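PDB 1V4V: UDP-N-Acetylglucosamine 2-Epimerase from Thermus thermophilus, which probably interconverts UDP-N-acetylglucosamine and UDP-N-acetylmannosamine by inverting the sugar at C2. Local coordinates for residues L10-R15 with E46-A51; A181-A186 with A290-P295; G198-V203 with H230-Y235; V237-V242 with L260-Y265; A311-L316 with K345-D350. All blocks are in the same frame, centred on the assembly; numbering follows the deposited sequence.

Contact 1 (L10-R15 with E46-A51)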
# COMPACT_ATOMS: atom_id res chain seq x y z
N LEU A 10 -19.18 -0.84 3.29
CA LEU A 10 -18.29 -1.58 4.18
C LEU A 10 -18.04 -2.89 3.46
O LEU A 10 -18.98 -3.65 3.20
CB LEU A 10 -18.94 -1.84 5.54
CG LEU A 10 -19.18 -0.63 6.43
CD1 LEU A 10 -20.36 0.17 5.91
CD2 LEU A 10 -19.46 -1.10 7.85
N ALA A 11 -16.79 -3.16 3.12
CA ALA A 11 -16.43 -4.38 2.41
C ALA A 11 -15.59 -5.30 3.28
O ALA A 11 -14.52 -4.91 3.75
CB ALA A 11 -15.68 -4.02 1.14
N PHE A 12 -16.07 -6.52 3.48
CA PHE A 12 -15.36 -7.52 4.29
C PHE A 12 -15.82 -8.91 3.88
O PHE A 12 -16.86 -9.07 3.23
CB PHE A 12 -15.61 -7.25 5.77
CG PHE A 12 -17.06 -7.11 6.13
CD1 PHE A 12 -17.86 -8.23 6.33
CD2 PHE A 12 -17.64 -5.85 6.24
CE1 PHE A 12 -19.21 -8.10 6.65
CE2 PHE A 12 -18.99 -5.71 6.56
CZ PHE A 12 -19.78 -6.83 6.76
N GLY A 13 -15.06 -9.94 4.26
CA GLY A 13 -15.43 -11.28 3.87
C GLY A 13 -15.30 -12.41 4.88
O GLY A 13 -15.45 -13.57 4.52
N THR A 14 -15.03 -12.08 6.14
CA THR A 14 -14.92 -13.12 7.17
C THR A 14 -15.76 -12.74 8.38
O THR A 14 -16.05 -11.56 8.60
CB THR A 14 -13.46 -13.31 7.63
OG1 THR A 14 -13.06 -12.20 8.45
CG2 THR A 14 -12.53 -13.39 6.42
N ARG A 15 -16.14 -13.74 9.16
CA ARG A 15 -16.96 -13.50 10.34
C ARG A 15 -16.30 -12.56 11.34
O ARG A 15 -16.96 -11.67 11.88
CB ARG A 15 -17.32 -14.84 11.00
CG ARG A 15 -18.38 -15.60 10.21
CD ARG A 15 -18.70 -16.96 10.82
NE ARG A 15 -17.61 -17.91 10.64
CZ ARG A 15 -17.71 -19.21 10.90
NH1 ARG A 15 -16.66 -20.01 10.71
NH2 ARG A 15 -18.85 -19.72 11.33
N GLU A 46 -23.46 -17.59 2.74
CA GLU A 46 -24.47 -18.01 3.71
C GLU A 46 -23.95 -17.97 5.14
O GLU A 46 -24.66 -17.58 6.07
CB GLU A 46 -24.97 -19.41 3.37
CG GLU A 46 -26.30 -19.79 4.00
CD GLU A 46 -27.40 -18.79 3.70
OE1 GLU A 46 -27.43 -17.73 4.35
OE2 GLU A 46 -28.22 -19.07 2.80
N GLN A 47 -22.69 -18.36 5.32
CA GLN A 47 -22.07 -18.37 6.64
C GLN A 47 -21.94 -16.97 7.23
O GLN A 47 -22.28 -16.74 8.39
CB GLN A 47 -20.69 -19.03 6.56
CG GLN A 47 -19.97 -19.15 7.89
CD GLN A 47 -18.58 -19.75 7.74
OE1 GLN A 47 -17.71 -19.17 7.09
NE2 GLN A 47 -18.37 -20.91 8.35
N LEU A 48 -21.45 -16.04 6.42
CA LEU A 48 -21.27 -14.66 6.86
C LEU A 48 -22.63 -13.98 6.99
O LEU A 48 -22.84 -13.11 7.84
CB LEU A 48 -20.39 -13.90 5.86
CG LEU A 48 -19.85 -12.54 6.28
CD1 LEU A 48 -19.14 -12.64 7.62
CD2 LEU A 48 -18.90 -12.03 5.21
N ARG A 49 -23.56 -14.41 6.14
CA ARG A 49 -24.92 -13.87 6.14
C ARG A 49 -25.59 -14.12 7.48
O ARG A 49 -26.32 -13.27 7.99
CB ARG A 49 -25.72 -14.54 5.03
CG ARG A 49 -26.30 -13.59 4.00
CD ARG A 49 -26.56 -14.31 2.70
NE ARG A 49 -27.21 -13.45 1.72
CZ ARG A 49 -28.48 -13.07 1.79
NH1 ARG A 49 -29.24 -13.47 2.79
NH2 ARG A 49 -28.98 -12.27 0.85
N GLN A 50 -25.33 -15.29 8.06
CA GLN A 50 -25.91 -15.66 9.34
C GLN A 50 -25.23 -14.93 10.49
O GLN A 50 -25.85 -14.66 11.52
CB GLN A 50 -25.79 -17.17 9.54
CG GLN A 50 -26.83 -17.74 10.49
CD GLN A 50 -28.24 -17.54 9.96
OE1 GLN A 50 -28.60 -18.05 8.90
NE2 GLN A 50 -29.05 -16.79 10.71
N ALA A 51 -23.95 -14.62 10.32
CA ALA A 51 -23.19 -13.92 11.35
C ALA A 51 -23.70 -12.49 11.51
O ALA A 51 -23.80 -11.97 12.62
CB ALA A 51 -21.71 -13.92 10.99

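Contact 2 (A181-A186 with A290-P295)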
# COMPACT_ATOMS: atom_id res chain seq x y z
N ALA A 181 -18.66 -4.24 19.72
CA ALA A 181 -19.25 -5.49 19.24
C ALA A 181 -19.74 -6.41 20.36
O ALA A 181 -20.82 -6.99 20.25
CB ALA A 181 -18.26 -6.23 18.36
N VAL A 182 -18.94 -6.56 21.41
CA VAL A 182 -19.34 -7.41 22.52
C VAL A 182 -20.58 -6.83 23.20
O VAL A 182 -21.53 -7.56 23.47
CB VAL A 182 -18.20 -7.54 23.57
CG1 VAL A 182 -18.64 -8.49 24.68
CG2 VAL A 182 -16.94 -8.07 22.90
N LEU A 183 -20.56 -5.53 23.46
CA LEU A 183 -21.68 -4.85 24.10
C LEU A 183 -22.95 -5.04 23.27
O LEU A 183 -24.03 -5.27 23.82
CB LEU A 183 -21.39 -3.36 24.25
CG LEU A 183 -20.29 -2.98 25.25
CD1 LEU A 183 -19.97 -1.50 25.13
CD2 LEU A 183 -20.76 -3.31 26.66
N LEU A 184 -22.82 -4.94 21.95
CA LEU A 184 -23.95 -5.11 21.05
C LEU A 184 -24.44 -6.55 21.06
O LEU A 184 -25.64 -6.82 21.14
CB LEU A 184 -23.54 -4.71 19.62
CG LEU A 184 -24.57 -4.87 18.51
CD1 LEU A 184 -25.84 -4.11 18.86
CD2 LEU A 184 -23.98 -4.34 17.20
N ALA A 185 -23.50 -7.49 20.99
CA ALA A 185 -23.84 -8.91 20.99
C ALA A 185 -24.56 -9.28 22.29
O ALA A 185 -25.50 -10.07 22.27
CB ALA A 185 -22.59 -9.75 20.83
N ALA A 186 -24.12 -8.70 23.40
CA ALA A 186 -24.74 -8.99 24.69
C ALA A 186 -26.18 -8.50 24.72
O ALA A 186 -27.07 -9.19 25.22
CB ALA A 186 -23.95 -8.34 25.81
N ALA A 290 -14.02 -7.77 29.95
CA ALA A 290 -13.68 -6.37 30.17
C ALA A 290 -14.55 -5.41 29.36
O ALA A 290 -14.86 -4.31 29.81
CB ALA A 290 -12.20 -6.14 29.85
N ALA A 291 -14.95 -5.83 28.16
CA ALA A 291 -15.80 -4.98 27.33
C ALA A 291 -17.15 -4.77 28.01
O ALA A 291 -17.74 -3.69 27.94
CB ALA A 291 -15.99 -5.62 25.95
N LEU A 292 -17.62 -5.81 28.69
CA LEU A 292 -18.90 -5.78 29.38
C LEU A 292 -18.79 -5.25 30.81
O LEU A 292 -19.80 -5.13 31.51
CB LEU A 292 -19.50 -7.18 29.39
CG LEU A 292 -19.78 -7.79 28.01
CD1 LEU A 292 -19.99 -9.30 28.12
CD2 LEU A 292 -21.01 -7.12 27.41
N GLY A 293 -17.58 -4.93 31.24
CA GLY A 293 -17.40 -4.44 32.60
C GLY A 293 -17.62 -5.54 33.61
O GLY A 293 -18.08 -5.30 34.73
N VAL A 294 -17.31 -6.77 33.22
CA VAL A 294 -17.47 -7.92 34.11
C VAL A 294 -16.10 -8.30 34.68
O VAL A 294 -15.14 -8.50 33.92
CB VAL A 294 -18.06 -9.13 33.35
CG1 VAL A 294 -18.16 -10.34 34.27
CG2 VAL A 294 -19.43 -8.77 32.81
N PRO A 295 -15.99 -8.41 36.01
CA PRO A 295 -14.72 -8.77 36.65
C PRO A 295 -14.25 -10.11 36.11
O PRO A 295 -15.06 -11.01 35.89
CB PRO A 295 -15.09 -8.87 38.14
CG PRO A 295 -16.25 -7.92 38.27
CD PRO A 295 -17.05 -8.22 37.02

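Contact 3 (G198-V203 with H230-Y235)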
# COMPACT_ATOMS: atom_id res chain seq x y z
N GLY A 198 -30.46 -16.46 39.03
CA GLY A 198 -29.11 -16.02 39.36
C GLY A 198 -28.93 -15.70 40.83
O GLY A 198 -29.80 -16.02 41.64
N PRO A 199 -27.83 -15.03 41.22
CA PRO A 199 -26.72 -14.53 40.39
C PRO A 199 -25.89 -15.65 39.75
O PRO A 199 -25.93 -16.80 40.19
CB PRO A 199 -25.88 -13.71 41.37
CG PRO A 199 -26.86 -13.34 42.45
CD PRO A 199 -27.64 -14.61 42.61
N TYR A 200 -25.12 -15.28 38.73
CA TYR A 200 -24.29 -16.24 38.02
C TYR A 200 -22.81 -15.91 38.01
O TYR A 200 -22.41 -14.75 38.17
CB TYR A 200 -24.71 -16.35 36.56
CG TYR A 200 -26.19 -16.53 36.33
CD1 TYR A 200 -26.98 -15.46 35.88
CD2 TYR A 200 -26.80 -17.76 36.54
CE1 TYR A 200 -28.34 -15.63 35.64
CE2 TYR A 200 -28.17 -17.94 36.31
CZ TYR A 200 -28.93 -16.87 35.86
OH TYR A 200 -30.27 -17.04 35.62
N VAL A 201 -22.01 -16.95 37.82
CA VAL A 201 -20.57 -16.84 37.66
C VAL A 201 -20.34 -17.66 36.39
O VAL A 201 -20.73 -18.83 36.34
CB VAL A 201 -19.77 -17.50 38.81
CG1 VAL A 201 -18.29 -17.56 38.45
CG2 VAL A 201 -19.95 -16.70 40.10
N THR A 202 -19.76 -17.04 35.37
CA THR A 202 -19.50 -17.78 34.13
C THR A 202 -18.13 -18.40 34.21
O THR A 202 -17.17 -17.75 34.64
CB THR A 202 -19.58 -16.85 32.90
OG1 THR A 202 -20.91 -16.35 32.75
CG2 THR A 202 -19.20 -17.63 31.63
N VAL A 203 -18.04 -19.67 33.83
CA VAL A 203 -16.77 -20.38 33.86
C VAL A 203 -16.41 -20.89 32.48
O VAL A 203 -17.26 -21.39 31.74
CB VAL A 203 -16.82 -21.60 34.82
CG1 VAL A 203 -15.53 -22.39 34.72
CG2 VAL A 203 -17.05 -21.13 36.25
N HIS A 230 -25.63 -20.09 46.94
CA HIS A 230 -26.61 -19.18 46.35
C HIS A 230 -26.23 -18.68 44.96
O HIS A 230 -27.01 -17.96 44.33
CB HIS A 230 -26.85 -17.99 47.27
CG HIS A 230 -27.44 -18.35 48.59
ND1 HIS A 230 -28.56 -19.15 48.71
CD2 HIS A 230 -27.08 -18.03 49.85
CE1 HIS A 230 -28.86 -19.30 49.98
NE2 HIS A 230 -27.97 -18.63 50.70
N LEU A 231 -25.04 -19.05 44.49
CA LEU A 231 -24.59 -18.64 43.17
C LEU A 231 -24.67 -19.83 42.23
O LEU A 231 -24.50 -20.97 42.65
CB LEU A 231 -23.13 -18.17 43.21
CG LEU A 231 -22.76 -17.04 44.16
CD1 LEU A 231 -21.29 -16.68 43.97
CD2 LEU A 231 -23.64 -15.84 43.89
N THR A 232 -24.92 -19.56 40.96
CA THR A 232 -24.97 -20.63 39.97
C THR A 232 -23.80 -20.45 39.03
O THR A 232 -23.65 -19.40 38.42
CB THR A 232 -26.27 -20.61 39.18
OG1 THR A 232 -27.36 -20.86 40.07
CG2 THR A 232 -26.24 -21.69 38.09
N PHE A 233 -22.97 -21.48 38.93
CA PHE A 233 -21.79 -21.45 38.06
C PHE A 233 -22.12 -22.08 36.72
O PHE A 233 -22.42 -23.27 36.64
CB PHE A 233 -20.63 -22.19 38.75
CG PHE A 233 -20.20 -21.54 40.05
CD1 PHE A 233 -20.98 -21.67 41.20
CD2 PHE A 233 -19.05 -20.75 40.10
CE1 PHE A 233 -20.63 -21.01 42.38
CE2 PHE A 233 -18.69 -20.08 41.27
CZ PHE A 233 -19.48 -20.21 42.42
N VAL A 234 -22.08 -21.26 35.67
CA VAL A 234 -22.41 -21.71 34.33
C VAL A 234 -21.15 -21.91 33.51
O VAL A 234 -20.39 -20.96 33.28
CB VAL A 234 -23.35 -20.71 33.64
CG1 VAL A 234 -23.80 -21.27 32.29
CG2 VAL A 234 -24.56 -20.45 34.54
N TYR A 235 -20.96 -23.14 33.05
CA TYR A 235 -19.76 -23.53 32.33
C TYR A 235 -20.01 -24.19 30.96
O TYR A 235 -20.36 -25.37 30.90
CB TYR A 235 -18.98 -24.48 33.24
CG TYR A 235 -17.66 -25.03 32.74
CD1 TYR A 235 -17.06 -24.58 31.57
CD2 TYR A 235 -16.98 -26.01 33.49
CE1 TYR A 235 -15.82 -25.07 31.15
CE2 TYR A 235 -15.75 -26.51 33.08
CZ TYR A 235 -15.17 -26.04 31.92
OH TYR A 235 -13.95 -26.52 31.53

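Contact 4 (V237-V242 with L260-Y265)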
# COMPACT_ATOMS: atom_id res chain seq x y z
N VAL A 237 -18.81 -26.09 28.36
CA VAL A 237 -17.61 -26.90 28.17
C VAL A 237 -17.29 -27.22 26.71
O VAL A 237 -18.16 -27.65 25.95
CB VAL A 237 -17.74 -28.24 28.93
CG1 VAL A 237 -16.41 -28.97 28.94
CG2 VAL A 237 -18.22 -27.98 30.34
N HIS A 238 -16.04 -27.01 26.31
CA HIS A 238 -15.65 -27.31 24.94
C HIS A 238 -15.87 -28.79 24.61
O HIS A 238 -15.84 -29.65 25.50
CB HIS A 238 -14.19 -26.92 24.70
CG HIS A 238 -14.00 -25.47 24.39
ND1 HIS A 238 -14.17 -24.48 25.34
CD2 HIS A 238 -13.72 -24.83 23.23
CE1 HIS A 238 -13.99 -23.30 24.77
NE2 HIS A 238 -13.72 -23.48 23.49
N LEU A 239 -16.11 -29.07 23.33
CA LEU A 239 -16.38 -30.43 22.87
C LEU A 239 -15.24 -31.44 22.96
O LEU A 239 -15.48 -32.64 23.01
CB LEU A 239 -16.89 -30.39 21.42
CG LEU A 239 -18.25 -29.70 21.23
CD1 LEU A 239 -18.55 -29.58 19.74
CD2 LEU A 239 -19.33 -30.50 21.94
N ASN A 240 -14.00 -30.95 22.97
CA ASN A 240 -12.84 -31.83 23.05
C ASN A 240 -13.02 -32.89 24.14
O ASN A 240 -13.15 -32.57 25.32
CB ASN A 240 -11.58 -31.01 23.35
CG ASN A 240 -11.44 -29.81 22.43
OD1 ASN A 240 -12.24 -28.88 22.48
ND2 ASN A 240 -10.41 -29.83 21.59
N PRO A 241 -13.03 -34.17 23.74
CA PRO A 241 -13.19 -35.28 24.70
C PRO A 241 -12.19 -35.21 25.86
O PRO A 241 -12.51 -35.58 26.98
CB PRO A 241 -12.99 -36.52 23.83
CG PRO A 241 -13.53 -36.08 22.50
CD PRO A 241 -12.94 -34.69 22.36
N VAL A 242 -10.97 -34.76 25.57
CA VAL A 242 -9.93 -34.65 26.58
C VAL A 242 -10.39 -33.73 27.72
O VAL A 242 -10.14 -34.00 28.90
CB VAL A 242 -8.62 -34.07 25.99
CG1 VAL A 242 -7.53 -34.08 27.05
CG2 VAL A 242 -8.20 -34.88 24.78
N LEU A 260 -22.85 -26.69 30.02
CA LEU A 260 -23.49 -26.51 28.73
C LEU A 260 -22.52 -26.78 27.59
O LEU A 260 -21.32 -26.93 27.80
CB LEU A 260 -24.01 -25.08 28.60
CG LEU A 260 -24.96 -24.57 29.68
CD1 LEU A 260 -25.25 -23.09 29.44
CD2 LEU A 260 -26.25 -25.38 29.65
N ASP A 261 -23.07 -26.85 26.38
CA ASP A 261 -22.25 -27.05 25.19
C ASP A 261 -21.83 -25.64 24.79
O ASP A 261 -22.44 -24.66 25.23
CB ASP A 261 -23.08 -27.68 24.06
CG ASP A 261 -23.27 -29.18 24.24
OD1 ASP A 261 -24.10 -29.76 23.50
OD2 ASP A 261 -22.59 -29.78 25.09
N PRO A 262 -20.79 -25.51 23.96
CA PRO A 262 -20.32 -24.18 23.53
C PRO A 262 -21.46 -23.28 23.05
O PRO A 262 -22.34 -23.72 22.31
CB PRO A 262 -19.33 -24.52 22.43
CG PRO A 262 -18.71 -25.79 22.95
CD PRO A 262 -19.92 -26.57 23.43
N LEU A 263 -21.43 -22.02 23.47
CA LEU A 263 -22.47 -21.06 23.11
C LEU A 263 -22.08 -20.21 21.91
O LEU A 263 -20.91 -20.10 21.55
CB LEU A 263 -22.76 -20.14 24.31
CG LEU A 263 -23.19 -20.79 25.63
CD1 LEU A 263 -23.24 -19.73 26.72
CD2 LEU A 263 -24.54 -21.45 25.47
N GLU A 264 -23.09 -19.59 21.30
CA GLU A 264 -22.85 -18.72 20.15
C GLU A 264 -22.38 -17.37 20.69
O GLU A 264 -22.60 -17.06 21.86
CB GLU A 264 -24.14 -18.53 19.34
CG GLU A 264 -24.76 -19.83 18.87
CD GLU A 264 -25.90 -19.62 17.88
OE1 GLU A 264 -25.64 -19.07 16.79
OE2 GLU A 264 -27.04 -20.01 18.20
N TYR A 265 -21.72 -16.59 19.84
CA TYR A 265 -21.20 -15.29 20.24
C TYR A 265 -22.17 -14.48 21.11
O TYR A 265 -21.84 -14.07 22.22
CB TYR A 265 -20.82 -14.47 19.01
CG TYR A 265 -20.02 -13.23 19.32
CD1 TYR A 265 -18.79 -13.32 19.98
CD2 TYR A 265 -20.47 -11.96 18.94
CE1 TYR A 265 -18.04 -12.18 20.26
CE2 TYR A 265 -19.72 -10.81 19.21
CZ TYR A 265 -18.51 -10.93 19.87
OH TYR A 265 -17.76 -9.81 20.15

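Contact 5 (A311-L316 with K345-D350)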
# COMPACT_ATOMS: atom_id res chain seq x y z
N ALA A 311 -4.45 -2.37 34.00
CA ALA A 311 -5.69 -1.60 34.10
C ALA A 311 -6.56 -2.03 35.28
O ALA A 311 -7.47 -1.30 35.67
CB ALA A 311 -6.47 -1.73 32.79
N GLY A 312 -6.30 -3.21 35.82
CA GLY A 312 -7.08 -3.69 36.96
C GLY A 312 -8.42 -4.27 36.57
O GLY A 312 -9.38 -4.23 37.34
N ILE A 313 -8.50 -4.83 35.36
CA ILE A 313 -9.74 -5.41 34.87
C ILE A 313 -9.77 -6.92 35.10
O ILE A 313 -10.80 -7.57 34.91
CB ILE A 313 -9.92 -5.13 33.36
CG1 ILE A 313 -8.70 -5.63 32.58
CG2 ILE A 313 -10.10 -3.63 33.13
CD1 ILE A 313 -8.81 -5.43 31.07
N LEU A 314 -8.64 -7.48 35.50
CA LEU A 314 -8.55 -8.91 35.75
C LEU A 314 -7.65 -9.19 36.94
O LEU A 314 -6.83 -8.35 37.33
CB LEU A 314 -8.01 -9.64 34.51
CG LEU A 314 -6.55 -9.37 34.10
CD1 LEU A 314 -5.61 -10.18 34.98
CD2 LEU A 314 -6.35 -9.76 32.65
N LYS A 315 -7.79 -10.38 37.51
CA LYS A 315 -6.98 -10.80 38.64
C LYS A 315 -6.44 -12.18 38.30
O LYS A 315 -7.16 -13.02 37.77
CB LYS A 315 -7.84 -10.86 39.91
CG LYS A 315 -7.05 -11.06 41.19
CD LYS A 315 -7.96 -10.99 42.41
CE LYS A 315 -7.16 -10.81 43.69
NZ LYS A 315 -6.16 -11.90 43.89
N LEU A 316 -5.16 -12.41 38.59
CA LEU A 316 -4.57 -13.72 38.32
C LEU A 316 -4.81 -14.63 39.51
O LEU A 316 -4.68 -14.21 40.66
CB LEU A 316 -3.06 -13.59 38.08
CG LEU A 316 -2.61 -13.01 36.74
CD1 LEU A 316 -1.10 -12.84 36.75
CD2 LEU A 316 -3.02 -13.94 35.60
N LYS A 345 -11.15 1.53 33.94
CA LYS A 345 -11.19 2.01 32.57
C LYS A 345 -10.72 0.89 31.64
O LYS A 345 -9.66 0.30 31.86
CB LYS A 345 -10.26 3.23 32.42
CG LYS A 345 -10.16 3.75 31.00
CD LYS A 345 -9.09 4.82 30.87
CE LYS A 345 -8.87 5.21 29.41
NZ LYS A 345 -10.12 5.71 28.78
N ASN A 346 -11.51 0.60 30.61
CA ASN A 346 -11.14 -0.45 29.66
C ASN A 346 -9.96 0.08 28.84
O ASN A 346 -10.09 1.08 28.14
CB ASN A 346 -12.32 -0.76 28.73
CG ASN A 346 -12.02 -1.90 27.79
OD1 ASN A 346 -10.97 -1.93 27.15
ND2 ASN A 346 -12.95 -2.85 27.69
N PRO A 347 -8.81 -0.60 28.91
CA PRO A 347 -7.61 -0.18 28.16
C PRO A 347 -7.67 -0.45 26.66
O PRO A 347 -6.73 -0.11 25.94
CB PRO A 347 -6.51 -0.97 28.84
CG PRO A 347 -7.19 -2.28 29.09
CD PRO A 347 -8.54 -1.85 29.64
N TYR A 348 -8.76 -1.05 26.19
CA TYR A 348 -8.90 -1.37 24.77
C TYR A 348 -9.82 -0.42 24.02
O TYR A 348 -9.67 -0.24 22.81
CB TYR A 348 -9.42 -2.80 24.61
CG TYR A 348 -8.69 -3.82 25.45
CD1 TYR A 348 -7.37 -4.16 25.17
CD2 TYR A 348 -9.32 -4.44 26.53
CE1 TYR A 348 -6.68 -5.09 25.97
CE2 TYR A 348 -8.65 -5.36 27.32
CZ TYR A 348 -7.34 -5.69 27.03
OH TYR A 348 -6.68 -6.60 27.83
N GLY A 349 -10.77 0.17 24.72
CA GLY A 349 -11.70 1.09 24.08
C GLY A 349 -12.87 1.38 24.99
O GLY A 349 -13.12 0.62 25.93
N ASP A 350 -13.60 2.46 24.73
CA ASP A 350 -14.73 2.85 25.56
C ASP A 350 -16.09 2.34 25.07
O ASP A 350 -17.13 2.78 25.55
CB ASP A 350 -14.77 4.38 25.71
CG ASP A 350 -14.98 5.11 24.39
OD1 ASP A 350 -14.82 6.35 24.37
OD2 ASP A 350 -15.30 4.46 23.38

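Contact 1 (L10-R15 with E46-A51)
Arg-15 and Gln-47 meet through flat polar groups laid one on the other. The side chains run at about a right angle, but the guanidinium and amide planes differ by only 20°, and Gln-47 CD lies 3.3 Å above the centre of the guanidinium of Arg-15. Gln-47 reaches this place with CG anti to its backbone N (chi1 -178°) and the rest of the chain extended, whereas Arg-15 bends at chi3. As modelled, Arg-15 NH1 and Gln-47 NE2 are 3.1 Å apart; both are donors, so no hydrogen bond joins them, and the contact is the stack itself.

The apolar part centres on Leu-48, whose two methyls divide the work. Leu-48 CD1 lies 3.4 Å from Thr-14 O, while Leu-48 CD2 comes within 3.6 Å of Gly-13 C. Leu-48 CD2 also touches the edge of the Phe-12 ring, 4.1 Å from Phe-12 CD1. One turn further along helix 45-53, Ala-51 CB rests 3.8 Å from Arg-15 CG, so the aliphatic root of the arginine packs on the helix that its tip also meets.

Thr-14 is the N-cap of helix 15-29 and bonds through its side chain to a backbone N of the first turn; Glu-17 OE1 also takes the N-H of Gly-13. The whole is the strand-loop-helix turn after the first strand of a Rossmann-like domain, here strand 6-12, with helix 45-53 against it.

Contact 2 (A181-A186 with A290-P295)
The flat group in this contact is the peptide that joins Ala-291 to Leu-292, since none of the side chains meeting across it is planar: methyl CD2 of Leu-183 comes to 3.3 Å from Ala-291 O, approaching from one side of the peptide plane and not within it. No hydrogen bond crosses between the two segments, and everything else is aliphatic.

Val-182 carries the centre. Val-182 CG1, anti to the backbone N (chi1 -178°), runs into the branch point of Leu-292, 3.6 Å from Leu-292 CG, the two side chains standing at about a right angle. CB of Val-182 meets Ala-291 CB at 3.8 Å, so the valine bears on two successive residues, Ala-291 and Leu-292, near the end of the helix. Both methyls of Leu-292 touch Val-182 CG1, and Leu-292 CD2 also reaches Ala-186 CB, 3.6 Å away, one turn along helix 177-188. Leu-183 and Leu-292 lie alongside each other, running opposite ways, their CD2 methyls 3.9 Å apart.

Beyond Leu-292, Gly-293 has a positive phi (71°) and two bonds back into the last turn, a Schellman motif. Helix 177-188 also receives Tyr-265 and Ala-269 of helix 265-273, and its other flank touches helix 15-29, which places it between the two Rossmann-like halves.

Apart from the methyl set against Ala-291 O, only aliphatic carbon meets here; with no bond to fix its direction, the junction probably rests on close fit and on the burial of hydrocarbon, chiefly around Val-182 and Ala-186.

Contact 3 (G198-V203 with H230-Y235)
Strands 200-203 and 232-236 pair in parallel as neighbours in the six-stranded parallel sheet, strand 232-236 lying between 200-203 and the edge strand 257-260; the two are joined by a beta-alpha-beta crossover through helix 214-227. Their axes approach to 4.6 Å with a 26° twist, and the pairs run Tyr-200 with Thr-232, Val-201 with Phe-233 and Thr-202 with Val-234.

Four backbone hydrogen bonds hold them. Thr-232 N gives to Pro-199 O, Val-201 N to Thr-232 O, and Val-234 N to Val-201 O; the last, Val-203 N to Val-234 O, is 2.7 Å long and nearly straight at 170°.

On the sheet face turned to helix 214-227, Val-201 and Phe-233 lie side by side, with Val-201 CB 3.6 Å from Phe-233 CD2. Val-201 CG2 reaches on to Leu-231 CD1. At the strand ends a CH-pi contact forms: Val-203 CG1 sits over one face of Tyr-235, 4.1 Å from the ring centroid and 15° off its normal. With CG anti to the backbone N, the tyrosine ring runs on roughly along the strand direction, beside Val-203.

The other face carries Tyr-200 and Thr-232, pointing the same way, with Tyr-200 CD2 at 3.9 Å from Thr-232 CB. Gly-198 CA, ahead of a cis peptide to Pro-199, covers a face of the Tyr-200 ring.

The four backbone bonds thus fix the register, the Val-201 and Phe-233 face is apolar, and the opposite face mixes carbon contacts with hydroxyls, Tyr-200 OH bonded to Pro-196 O and Thr-202 OG1 to Ser-275 OG.

Contact 4 (V237-V242 with L260-Y265)
Pro-262 lies against the chain from Val-237 to Leu-239, its ring carbons turned toward both backbone and side chain. Pro-262 CD stands 3.3 Å from Val-237 O, and the neighbouring Pro-262 CG is 4.0 Å from His-238 CA. Leu-239 comes in at a slant to the proline, Leu-239 CG lying 4.2 Å from Pro-262 CD. That leucine has CG anti to its carbonyl carbon (chi1 -66°), which swings the branch over to the proline from a CB that starts out to one side.

Val-237 makes the polar link: Val-237 N gives a hydrogen bond of 2.7 Å to Leu-260 O, bent to 140° at the hydrogen. Here the parallel pairing of strands 232-236 and 257-260 is running out at the C-terminal ends of two neighbouring strands of a Rossmann-like sheet. Continuing it would require the backbone N of residue 262 to give to Val-237 O, but a proline has no N-H, and its CD methylene occupies that approach instead.

Arg-244, from helix 241-251 and outside both segments, supplies the missing donor. Its NH2 bonds to Val-237 O and also pairs with the carboxylate of Asp-261 in a salt bridge, while its NE holds His-238 O, so one guanidinium ties the two segments together. The His-238 side chain starts away from Pro-262 and stacks its ring on His-206.

Contact 5 (A311-L316 with K345-D350)
Ile-313 reaches toward Pro-347 and Tyr-348 from just beyond the end of helix 306-311. At CB its side chain divides. The short branch, Ile-313 CG2, passes 4.2 Å from Lys-345 O. The long branch starts with CG1 between the backbone N and the carbonyl carbon (chi1 56°) and then runs extended, so that its tip, Ile-313 CD1, arrives where the two rings adjoin: 3.9 Å from Pro-347 CD and 3.8 Å from Tyr-348 CE2. Beyond these segments the isoleucine also packs on Ala-290 and Gln-286.

Ala-311 adds a second point, its CB 3.8 Å from Pro-347 CD. Pro-347 in turn lays its CG over the centre of a face of the Tyr-348 ring, and a glycerol, probably from the crystallisation liquor, lies about 3 Å from that tyrosine side chain. An Asx turn shapes this loop: Asn-346 OD1 accepts from Tyr-348 N at 2.6 Å, in the carbonyl plane. Gly-349 N also gives to Asn-346 OD1, from well above that plane.

No hydrogen bond crosses the segments; the contact is aliphatic, with methyls also against Lys-345 O. The two bonds to Asn-346 OD1 are consistent with this residue fixing the turn that presents proline and tyrosine to Ile-313.

Contact 1 belongs to the seven-strand parallel sheet of the first half of the chain, and contacts 3, 4 and 5 to the six-strand sheet of the second, consistent with the two Rossmann-like domains of a GT-B fold. Contact 2 carries helix 177-188, after the last strand of the first sheet, onto the second half, as expected where two such domains meet; contacts 3 and 4 are nested inside the loop it closes, and contact 5 follows. Contact 4 follows directly on strand 232-236 of contact 3, centres about 17 Å apart, and the two touch through Tyr-235 O and Leu-260 N. Contact 2 touches contact 4 through Tyr-265 and contact 5 through Asn-346 and Ile-313.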